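N5-Carboxyaminoimidazole ribonucleotide synthetase (Staphylococcus aureus subsp. aureus, PDB 3ORQ) catalyses the ATP-dependent conversion of 5-aminoimidazole ribonucleotide and bicarbonate to N5-carboxyaminoimidazole ribonucleotide. Local coordinates at residues 39-44 with 59-64. Sequence-based numbering, arbitrary orientation.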
loop_
_atom_site.group_PDB
_atom_site.type_symbol
_atom_site.label_atom_id
_atom_site.label_comp_id
_atom_site.label_asym_id
_atom_site.label_seq_id
_atom_site.Cartn_x
_atom_site.Cartn_y
_atom_site.Cartn_z
ATOM N N VAL A 39 12.028 -2.894 -12.647
ATOM C CA VAL A 39 11.953 -3.126 -14.095
ATOM C C VAL A 39 10.990 -4.293 -14.341
ATOM O O VAL A 39 11.110 -5.350 -13.727
ATOM C CB VAL A 39 13.344 -3.468 -14.679
ATOM C CG1 VAL A 39 13.229 -3.777 -16.140
ATOM C CG2 VAL A 39 14.269 -2.270 -14.518
ATOM N N VAL A 40 10.025 -4.118 -15.223
ATOM C CA VAL A 40 9.070 -5.178 -15.412
ATOM C C VAL A 40 9.047 -5.622 -16.902
ATOM O O VAL A 40 9.153 -4.784 -17.819
ATOM C CB VAL A 40 7.633 -4.770 -14.913
ATOM C CG1 VAL A 40 7.120 -3.527 -15.680
ATOM C CG2 VAL A 40 6.646 -5.926 -15.131
ATOM N N LEU A 41 8.921 -6.937 -17.110
ATOM C CA LEU A 41 8.882 -7.537 -18.449
ATOM C C LEU A 41 7.519 -8.218 -18.655
ATOM O O LEU A 41 7.077 -9.051 -17.848
ATOM C CB LEU A 41 10.029 -8.550 -18.638
ATOM C CG LEU A 41 10.232 -9.121 -20.050
ATOM C CD1 LEU A 41 11.703 -9.505 -20.348
ATOM C CD2 LEU A 41 9.298 -10.288 -20.318
ATOM N N ASP A 42 6.849 -7.858 -19.740
ATOM C CA ASP A 42 5.551 -8.427 -20.064
ATOM C C ASP A 42 5.354 -8.194 -21.570
ATOM O O ASP A 42 5.746 -7.136 -22.083
ATOM C CB ASP A 42 4.450 -7.716 -19.249
ATOM C CG ASP A 42 3.113 -8.450 -19.279
ATOM O OD1 ASP A 42 2.773 -9.152 -18.294
ATOM O OD2 ASP A 42 2.406 -8.370 -20.300
ATOM N N PRO A 43 4.713 -9.143 -22.273
ATOM C CA PRO A 43 4.404 -8.964 -23.712
ATOM C C PRO A 43 3.376 -7.877 -24.011
ATOM O O PRO A 43 3.317 -7.358 -25.131
ATOM C CB PRO A 43 3.845 -10.350 -24.129
ATOM C CG PRO A 43 3.355 -10.983 -22.801
ATOM C CD PRO A 43 4.356 -10.497 -21.781
ATOM N N SER A 44 2.570 -7.514 -23.012
ATOM C CA SER A 44 1.464 -6.608 -23.270
ATOM C C SER A 44 1.743 -5.182 -22.759
ATOM O O SER A 44 2.082 -4.967 -21.565
ATOM C CB SER A 44 0.174 -7.165 -22.676
ATOM O OG SER A 44 -0.816 -6.166 -22.701
ATOM N N ALA A 59 8.231 -7.684 -24.112
ATOM C CA ALA A 59 8.740 -8.855 -24.786
ATOM C C ALA A 59 8.014 -10.101 -24.290
ATOM O O ALA A 59 7.460 -10.112 -23.200
ATOM C CB ALA A 59 10.241 -8.976 -24.552
ATOM N N LYS A 60 8.019 -11.154 -25.091
ATOM C CA LYS A 60 7.442 -12.435 -24.673
ATOM C C LYS A 60 8.301 -13.099 -23.604
ATOM O O LYS A 60 9.501 -12.814 -23.469
ATOM C CB LYS A 60 7.267 -13.384 -25.871
ATOM C CG LYS A 60 6.385 -12.822 -26.978
ATOM C CD LYS A 60 6.125 -13.852 -28.052
ATOM C CE LYS A 60 5.116 -13.284 -29.016
ATOM N NZ LYS A 60 4.518 -14.364 -29.849
ATOM N N TYR A 61 7.687 -13.999 -22.854
ATOM C CA TYR A 61 8.389 -14.678 -21.765
ATOM C C TYR A 61 9.424 -15.715 -22.239
ATOM O O TYR A 61 10.279 -16.132 -21.470
ATOM C CB TYR A 61 7.386 -15.307 -20.814
ATOM C CG TYR A 61 6.339 -14.355 -20.260
ATOM C CD1 TYR A 61 6.695 -13.259 -19.468
ATOM C CD2 TYR A 61 4.979 -14.566 -20.523
ATOM C CE1 TYR A 61 5.712 -12.394 -18.932
ATOM C CE2 TYR A 61 3.989 -13.723 -19.985
ATOM C CZ TYR A 61 4.373 -12.639 -19.184
ATOM O OH TYR A 61 3.395 -11.793 -18.692
ATOM N N ASP A 62 9.354 -16.110 -23.502
ATOM C CA ASP A 62 10.353 -17.023 -24.089
ATOM C C ASP A 62 11.500 -16.257 -24.775
ATOM O O ASP A 62 12.441 -16.876 -25.254
ATOM C CB ASP A 62 9.693 -17.965 -25.116
ATOM C CG ASP A 62 8.960 -17.191 -26.234
ATOM O OD1 ASP A 62 8.220 -16.253 -25.886
ATOM O OD2 ASP A 62 9.094 -17.501 -27.451
ATOM N N ASP A 63 11.414 -14.923 -24.826
ATOM C CA ASP A 63 12.353 -14.083 -25.578
ATOM C C ASP A 63 13.666 -13.910 -24.790
ATOM O O ASP A 63 13.743 -13.139 -23.816
ATOM C CB ASP A 63 11.654 -12.762 -25.909
ATOM C CG ASP A 63 12.515 -11.780 -26.709
ATOM O OD1 ASP A 63 13.743 -11.919 -26.761
ATOM O OD2 ASP A 63 11.939 -10.824 -27.285
ATOM N N GLU A 64 14.694 -14.647 -25.219
ATOM C CA GLU A 64 15.981 -14.742 -24.525
ATOM C C GLU A 64 16.778 -13.431 -24.484
ATOM O O GLU A 64 17.422 -13.136 -23.473
ATOM C CB GLU A 64 16.841 -15.889 -25.131
ATOM C CG GLU A 64 18.181 -16.144 -24.417
ATOM C CD GLU A 64 18.966 -17.386 -24.933
ATOM O OE1 GLU A 64 18.352 -18.361 -25.470
ATOM O OE2 GLU A 64 20.213 -17.379 -24.786
#
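Tyr61 lies across Asp42 and Pro43 in a mixed polar and CH-pi contact between the C-terminal end of strand 37-42 and the loop that joins strand 55-58 to helix 64-73. The Tyr61 hydroxyl donates to Asp42 OD1 (OH to OD1 2.7 Å) from above the carboxylate plane, with ring and carboxylate nearly perpendicular, 84° apart. Asp42 OD1 also accepts from the backbone N of Gly20, while Asp42 OD2 takes Ser44 N on its anti lone pair in an Asx turn (2.8 Å); together these bonds fix the carboxylate's rotation. Over one ring face sits Pro43 CD, 3.8 Å from the Tyr61 centroid and offset toward the hydroxyl end. With CG anti to its own carbonyl carbon (chi1 -54°), Tyr61 extends back over the strand end, where Leu41 CD2 meets its CD1 at 4.0 Å. Ala59 N donates to Asp42 O at 3.3 Å, tying the loop's backbone to the strand end. The Asp42 side chain is about 7 Å from a bound pyrophosphate. Adjacent parallel strands whose C-terminal ends gather beside the glycine-rich loop after strand 14-18 are characteristic of the Rossmann-like preATP-grasp domain.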